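Hookworm platelet inhibitor 1 (Ancylostoma caninum, PDB 4TPV) inhibits platelet aggregation and the adhesion of resting platelets to fibrinogen and collagen, possibly by binding platelet integrins. Local coordinates at residues L48-K51 and A52-A56; A76-I80 and P81-G85; C155-C158 and S159-G162. All blocks are in the same frame, centred on the assembly; numbering follows the deposited sequence.

Contact 1 of 3, residues L48-K51 and A52-A56; sequences LEEK and AYKSA
An i to i+4 salt bridge on helix 46-56 joins E50 to K54. K54 NZ lies 2.6 Å from E50 OE2. It comes to the syn side of that oxygen, 24° out of the carboxylate plane. Both chains bend: E50 at its second torsion (chi2 73°), and K54 at its second and fourth. The lysine thereby curls back, with CG 3.5 Å from E50 O and CE 3.2 Å from E50 OE2. R8 pairs with the other carboxylate oxygen, E50 OE1, and also makes a cation-pi contact with the Y53 ring.

One residue back, E49 and Y53 run side by side in the same direction. E49 CG lies at the ring edge, in the plane of the ring, 3.8 Å from Y53 CD2. This helix packs on the central sheet of the CAP fold: A52 and Y53 touch A123 of strand 119-127, and A52 also meets Q136 of strand 130-138. E49 is buried, and its carboxylate is held by Y44 OH, R8 and R16, which would probably keep it charged. Along the backbone, A52 N bonds to L48 O at 2.8 Å, and S55 N to K51 O at 3.0 Å.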
loop_
_atom_site.group_PDB
_atom_site.type_symbol
_atom_site.label_atom_id
_atom_site.label_comp_id
_atom_site.label_asym_id
_atom_site.label_seq_id
_atom_site.Cartn_x
_atom_site.Cartn_y
_atom_site.Cartn_z
ATOM N N LEU A 48 -2.218 1.582 -11.762
ATOM C CA LEU A 48 -1.834 2.446 -10.654
ATOM C C LEU A 48 -0.372 2.861 -10.746
ATOM O O LEU A 48 -0.022 3.969 -10.345
ATOM C CB LEU A 48 -2.088 1.751 -9.320
ATOM C CG LEU A 48 -3.562 1.588 -9.026
ATOM C CD1 LEU A 48 -3.728 1.013 -7.622
ATOM C CD2 LEU A 48 -4.291 2.929 -9.144
ATOM N N GLU A 49 0.482 1.984 -11.278
ATOM C CA GLU A 49 1.874 2.382 -11.480
ATOM C C GLU A 49 1.959 3.575 -12.427
ATOM O O GLU A 49 2.707 4.526 -12.173
ATOM C CB GLU A 49 2.735 1.235 -12.023
ATOM C CG GLU A 49 4.143 1.703 -12.444
ATOM C CD GLU A 49 5.068 0.563 -12.854
ATOM O OE1 GLU A 49 5.635 0.642 -13.973
ATOM O OE2 GLU A 49 5.242 -0.383 -12.064
ATOM N N GLU A 50 1.205 3.541 -13.525
ATOM C CA GLU A 50 1.227 4.672 -14.446
ATOM C C GLU A 50 0.690 5.942 -13.759
ATOM O O GLU A 50 1.243 7.026 -13.942
ATOM C CB GLU A 50 0.435 4.368 -15.711
ATOM C CG GLU A 50 0.130 5.613 -16.547
ATOM C CD GLU A 50 1.328 6.204 -17.288
ATOM O OE1 GLU A 50 2.458 5.685 -17.165
ATOM O OE2 GLU A 50 1.120 7.215 -17.992
ATOM N N LYS A 51 -0.351 5.794 -12.939
ATOM C CA LYS A 51 -0.877 6.926 -12.175
ATOM C C LYS A 51 0.204 7.467 -11.237
ATOM O O LYS A 51 0.385 8.690 -11.084
ATOM C CB LYS A 51 -2.120 6.499 -11.383
ATOM C CG LYS A 51 -2.880 7.631 -10.700
ATOM C CD LYS A 51 -4.069 7.065 -9.930
ATOM C CE LYS A 51 -4.826 8.170 -9.197
ATOM N NZ LYS A 51 -5.793 7.615 -8.203
ATOM N N ALA A 52 0.939 6.546 -10.635
ATOM C CA ALA A 52 2.014 6.938 -9.728
ATOM C C ALA A 52 3.126 7.689 -10.454
ATOM O O ALA A 52 3.659 8.670 -9.918
ATOM C CB ALA A 52 2.575 5.700 -9.004
ATOM N N TYR A 53 3.480 7.254 -11.674
ATOM C CA TYR A 53 4.510 7.959 -12.443
ATOM C C TYR A 53 4.033 9.349 -12.857
ATOM O O TYR A 53 4.769 10.325 -12.732
ATOM C CB TYR A 53 4.965 7.140 -13.679
ATOM C CG TYR A 53 6.156 6.298 -13.333
ATOM C CD1 TYR A 53 7.432 6.854 -13.292
ATOM C CD2 TYR A 53 6.005 4.981 -12.946
ATOM C CE1 TYR A 53 8.533 6.109 -12.910
ATOM C CE2 TYR A 53 7.102 4.221 -12.548
ATOM C CZ TYR A 53 8.371 4.793 -12.541
ATOM O OH TYR A 53 9.464 4.060 -12.158
ATOM N N LYS A 54 2.805 9.445 -13.338
ATOM C CA LYS A 54 2.298 10.722 -13.793
ATOM C C LYS A 54 2.294 11.723 -12.639
ATOM O O LYS A 54 2.556 12.914 -12.839
ATOM C CB LYS A 54 0.901 10.555 -14.399
ATOM C CG LYS A 54 0.925 9.955 -15.820
ATOM C CD LYS A 54 1.556 10.919 -16.827
ATOM C CE LYS A 54 1.560 10.378 -18.276
ATOM N NZ LYS A 54 2.583 9.327 -18.563
ATOM N N SER A 55 2.040 11.228 -11.431
ATOM C CA SER A 55 2.019 12.087 -10.248
ATOM C C SER A 55 3.432 12.374 -9.742
ATOM O O SER A 55 3.766 13.517 -9.397
ATOM C CB SER A 55 1.196 11.453 -9.127
ATOM O OG SER A 55 1.238 12.287 -7.985
ATOM N N ALA A 56 4.265 11.336 -9.699
ATOM C CA ALA A 56 5.648 11.485 -9.234
ATOM C C ALA A 56 6.424 12.523 -10.027
ATOM O O ALA A 56 7.223 13.253 -9.469
ATOM C CB ALA A 56 6.381 10.152 -9.302
#

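Contact 2 of 3, residues A76-I80 and P81-G85; sequences ATLNI and PLEAG
The flat groups here are the E83 carboxylate and the N79 amide; E83 accepts two backbone N-H groups and N79 one. Both of E83's go to OE1. L78 N approaches nearly along the C-O axis, 3.0 Å from E83 OE1, with an almost straight bond (174°). T77 N comes from above the carboxylate plane, also 3.0 Å from E83 OE1. The A76 methyl, CB, lies 3.9 Å from the same oxygen. The second oxygen, E83 OE2, takes a hydrogen bond from a water that also binds T77 OG1. A bend at the second torsion of E83 brings the carboxylate back to the loop.

At the N79 amide, OD1 accepts from L82 N at 2.9 Å, with the donor tilted 23° from the carbonyl plane. CG of N79 sits between its own backbone N and carbonyl carbon (chi1 76°), which brings OD1 over the first turn. P81 CD is 3.5 Å from N79 OD1. L78 CD1 packs across L82 CB at 3.7 Å, the two side chains nearly at right angles. I80 and P81 face helix 13-34, touching M15 and M18. N79 is the N-cap of helix 80-89, and its side chain makes the capping bond typical of a helix start.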
loop_
_atom_site.group_PDB
_atom_site.type_symbol
_atom_site.label_atom_id
_atom_site.label_comp_id
_atom_site.label_asym_id
_atom_site.label_seq_id
_atom_site.Cartn_x
_atom_site.Cartn_y
_atom_site.Cartn_z
ATOM N N ALA A 76 20.371 6.980 0.352
ATOM C CA ALA A 76 19.630 5.891 0.983
ATOM C C ALA A 76 20.571 4.913 1.651
ATOM O O ALA A 76 21.719 4.752 1.233
ATOM C CB ALA A 76 18.773 5.164 -0.039
ATOM N N THR A 77 20.058 4.263 2.687
ATOM C CA THR A 77 20.774 3.241 3.426
ATOM C C THR A 77 20.372 1.877 2.904
ATOM O O THR A 77 21.207 1.004 2.669
ATOM C CB THR A 77 20.462 3.349 4.938
ATOM O OG1 THR A 77 20.812 4.663 5.401
ATOM C CG2 THR A 77 21.236 2.319 5.743
ATOM N N LEU A 78 19.069 1.710 2.719
ATOM C CA LEU A 78 18.489 0.450 2.316
ATOM C C LEU A 78 18.154 0.521 0.840
ATOM O O LEU A 78 18.319 1.571 0.211
ATOM C CB LEU A 78 17.229 0.151 3.121
ATOM C CG LEU A 78 17.330 0.125 4.658
ATOM C CD1 LEU A 78 15.981 -0.248 5.273
ATOM C CD2 LEU A 78 18.413 -0.841 5.110
ATOM N N ASN A 79 17.652 -0.571 0.285
ATOM C CA ASN A 79 17.176 -0.473 -1.081
ATOM C C ASN A 79 15.912 0.381 -1.118
ATOM O O ASN A 79 15.398 0.802 -0.071
ATOM C CB ASN A 79 16.967 -1.865 -1.706
ATOM C CG ASN A 79 15.703 -2.576 -1.227
ATOM O OD1 ASN A 79 14.969 -2.093 -0.360
ATOM N ND2 ASN A 79 15.461 -3.754 -1.788
ATOM N N ILE A 80 15.445 0.695 -2.323
ATOM C CA ILE A 80 14.384 1.683 -2.465
ATOM C C ILE A 80 13.055 1.235 -1.830
ATOM O O ILE A 80 12.471 1.986 -1.043
ATOM C CB ILE A 80 14.209 2.054 -3.954
ATOM C CG1 ILE A 80 15.463 2.798 -4.418
ATOM C CG2 ILE A 80 12.973 2.905 -4.156
ATOM C CD1 ILE A 80 15.419 3.254 -5.869
ATOM N N PRO A 81 12.592 0.004 -2.104
ATOM C CA PRO A 81 11.353 -0.445 -1.461
ATOM C C PRO A 81 11.427 -0.426 0.075
ATOM O O PRO A 81 10.471 0.027 0.710
ATOM C CB PRO A 81 11.177 -1.875 -1.999
ATOM C CG PRO A 81 11.876 -1.862 -3.317
ATOM C CD PRO A 81 13.067 -0.959 -3.121
ATOM N N LEU A 82 12.534 -0.871 0.674
ATOM C CA LEU A 82 12.645 -0.814 2.129
ATOM C C LEU A 82 12.773 0.604 2.659
ATOM O O LEU A 82 12.204 0.913 3.705
ATOM C CB LEU A 82 13.835 -1.643 2.629
ATOM C CG LEU A 82 13.616 -3.149 2.506
ATOM C CD1 LEU A 82 14.949 -3.843 2.721
ATOM C CD2 LEU A 82 12.571 -3.624 3.543
ATOM N N GLU A 83 13.505 1.468 1.955
ATOM C CA GLU A 83 13.666 2.854 2.413
ATOM C C GLU A 83 12.294 3.528 2.500
ATOM O O GLU A 83 11.957 4.133 3.525
ATOM C CB GLU A 83 14.641 3.613 1.490
ATOM C CG GLU A 83 15.186 4.939 2.027
ATOM C CD GLU A 83 16.171 4.799 3.198
ATOM O OE1 GLU A 83 17.072 3.913 3.193
ATOM O OE2 GLU A 83 16.059 5.619 4.126
ATOM N N ALA A 84 11.473 3.372 1.469
ATOM C CA ALA A 84 10.128 3.936 1.482
ATOM C C ALA A 84 9.228 3.209 2.476
ATOM O O ALA A 84 8.536 3.850 3.274
ATOM C CB ALA A 84 9.510 3.879 0.082
ATOM N N GLY A 85 9.202 1.879 2.400
ATOM C CA GLY A 85 8.319 1.105 3.245
ATOM C C GLY A 85 8.528 1.416 4.710
ATOM O O GLY A 85 7.572 1.592 5.465
HETATM O O HOH W 1 18.427 6.377 5.034
#

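Contact 3 of 3, residues C155-C158 and S159-G162; sequences CSRC and SDYG
R157 and D160 meet at an oblique angle, their guanidinium and carboxylate planes turned 73° apart. The arginine grips side-on with two nitrogens, and both reach the same oxygen. R157 NE lies 2.8 Å from D160 OD2, on its syn side and 28° out of the carboxylate plane. R157 NH2, 3.0 Å from D160 OD2, approaches almost head-on to the oxygen end of its C-O bond. The oxygen sits at the guanidinium edge, near its plane. A bend at the third torsion of R157 (chi3 65°) turns the guanidinium back toward the aspartate. K38 also forms a salt bridge with D160 OD2, so this one oxygen gathers two positive side chains.

The backbone draws the two residues together as well. D160 N bonds to R157 O at 3.0 Å, from above the carbonyl plane. One residue on, Y161 N bonds to C158 O at 3.1 Å. The Y161 ring lies obliquely by this carbonyl, with CD2 3.4 Å from C158 O. Its hydroxyl bonds to K38 O, and R40 makes a cation-pi contact with the ring. A water accepts from S159 N and gives a weak bond to S156 O.

C155 and C158 anchor the segment through disulfides to C167 and C176. C158 ends a type I beta turn and begins the short 3-10 turn, marked by its i to i+3 backbone bonds, within a disulfide-bonded, cysteine-rich C-terminal region.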
loop_
_atom_site.group_PDB
_atom_site.type_symbol
_atom_site.label_atom_id
_atom_site.label_comp_id
_atom_site.label_asym_id
_atom_site.label_seq_id
_atom_site.Cartn_x
_atom_site.Cartn_y
_atom_site.Cartn_z
ATOM N N CYS A 155 -10.095 -12.438 8.522
ATOM C CA CYS A 155 -10.852 -13.097 7.459
ATOM C C CYS A 155 -12.324 -13.363 7.763
ATOM O O CYS A 155 -13.048 -13.860 6.907
ATOM C CB CYS A 155 -10.181 -14.417 7.069
ATOM S SG CYS A 155 -8.809 -14.221 5.912
ATOM N N SER A 156 -12.801 -12.986 8.947
ATOM C CA SER A 156 -14.181 -13.261 9.294
ATOM C C SER A 156 -15.172 -12.470 8.439
ATOM O O SER A 156 -16.353 -12.807 8.388
ATOM C CB SER A 156 -14.418 -12.968 10.787
ATOM O OG SER A 156 -14.157 -11.607 11.091
ATOM N N ARG A 157 -14.701 -11.422 7.769
ATOM C CA ARG A 157 -15.615 -10.620 6.963
ATOM C C ARG A 157 -15.158 -10.465 5.510
ATOM O O ARG A 157 -15.557 -9.521 4.854
ATOM C CB ARG A 157 -15.818 -9.239 7.608
ATOM C CG ARG A 157 -16.668 -9.310 8.885
ATOM C CD ARG A 157 -16.830 -7.957 9.552
ATOM N NE ARG A 157 -17.580 -6.991 8.743
ATOM C CZ ARG A 157 -17.921 -5.775 9.166
ATOM N NH1 ARG A 157 -17.588 -5.377 10.390
ATOM N NH2 ARG A 157 -18.587 -4.952 8.369
ATOM N N CYS A 158 -14.338 -11.389 5.015
ATOM C CA CYS A 158 -13.968 -11.395 3.594
ATOM C C CYS A 158 -15.188 -11.335 2.654
ATOM O O CYS A 158 -15.144 -10.717 1.589
ATOM C CB CYS A 158 -13.133 -12.637 3.259
ATOM S SG CYS A 158 -11.469 -12.604 3.967
ATOM N N SER A 159 -16.284 -11.961 3.055
ATOM C CA SER A 159 -17.459 -12.019 2.184
ATOM C C SER A 159 -18.145 -10.655 2.008
ATOM O O SER A 159 -18.985 -10.493 1.131
ATOM C CB SER A 159 -18.463 -13.048 2.708
ATOM O OG SER A 159 -18.988 -12.669 3.964
ATOM N N ASP A 160 -17.795 -9.687 2.847
ATOM C CA ASP A 160 -18.272 -8.316 2.672
ATOM C C ASP A 160 -17.900 -7.758 1.309
ATOM O O ASP A 160 -18.564 -6.856 0.805
ATOM C CB ASP A 160 -17.699 -7.393 3.750
ATOM C CG ASP A 160 -18.389 -7.539 5.083
ATOM O OD1 ASP A 160 -19.234 -8.456 5.250
ATOM O OD2 ASP A 160 -18.062 -6.735 5.976
ATOM N N TYR A 161 -16.812 -8.269 0.737
ATOM C CA TYR A 161 -16.328 -7.812 -0.564
ATOM C C TYR A 161 -17.046 -8.480 -1.731
ATOM O O TYR A 161 -16.827 -8.127 -2.894
ATOM C CB TYR A 161 -14.824 -8.048 -0.664
ATOM C CG TYR A 161 -14.053 -7.245 0.355
ATOM C CD1 TYR A 161 -14.106 -5.859 0.353
ATOM C CD2 TYR A 161 -13.295 -7.871 1.344
ATOM C CE1 TYR A 161 -13.407 -5.117 1.286
ATOM C CE2 TYR A 161 -12.582 -7.136 2.277
ATOM C CZ TYR A 161 -12.647 -5.761 2.256
ATOM O OH TYR A 161 -11.952 -5.016 3.188
ATOM N N GLY A 162 -17.901 -9.446 -1.420
ATOM C CA GLY A 162 -18.736 -10.075 -2.422
ATOM C C GLY A 162 -17.996 -11.043 -3.318
ATOM O O GLY A 162 -17.061 -11.709 -2.884
HETATM O O HOH W 2 -16.622 -13.728 5.587
#

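The three contacts follow one another along the chain, and none nests in or crosses another. Each is local: contact 1 lies inside one helix, contact 2 caps the loop entering a helix, and contact 3 is a turn. Helix 46-56 of contact 1 lies on the sheet. Strand 68-73 then leads to contact 2 and helix 80-89, which touches helix 13-34 and strands 68-73 and 130-138. Strand 130-138 touches both helices and so ties contacts 1 and 2 into one domain. Contact 3 comes later. Its disulfides reach the two-stranded sheet 166-167/176-177, and D160 and Y161 reach K38. Contacts 2 and 3 lie on opposite sides of the chain's centre, with centres 33 Å apart.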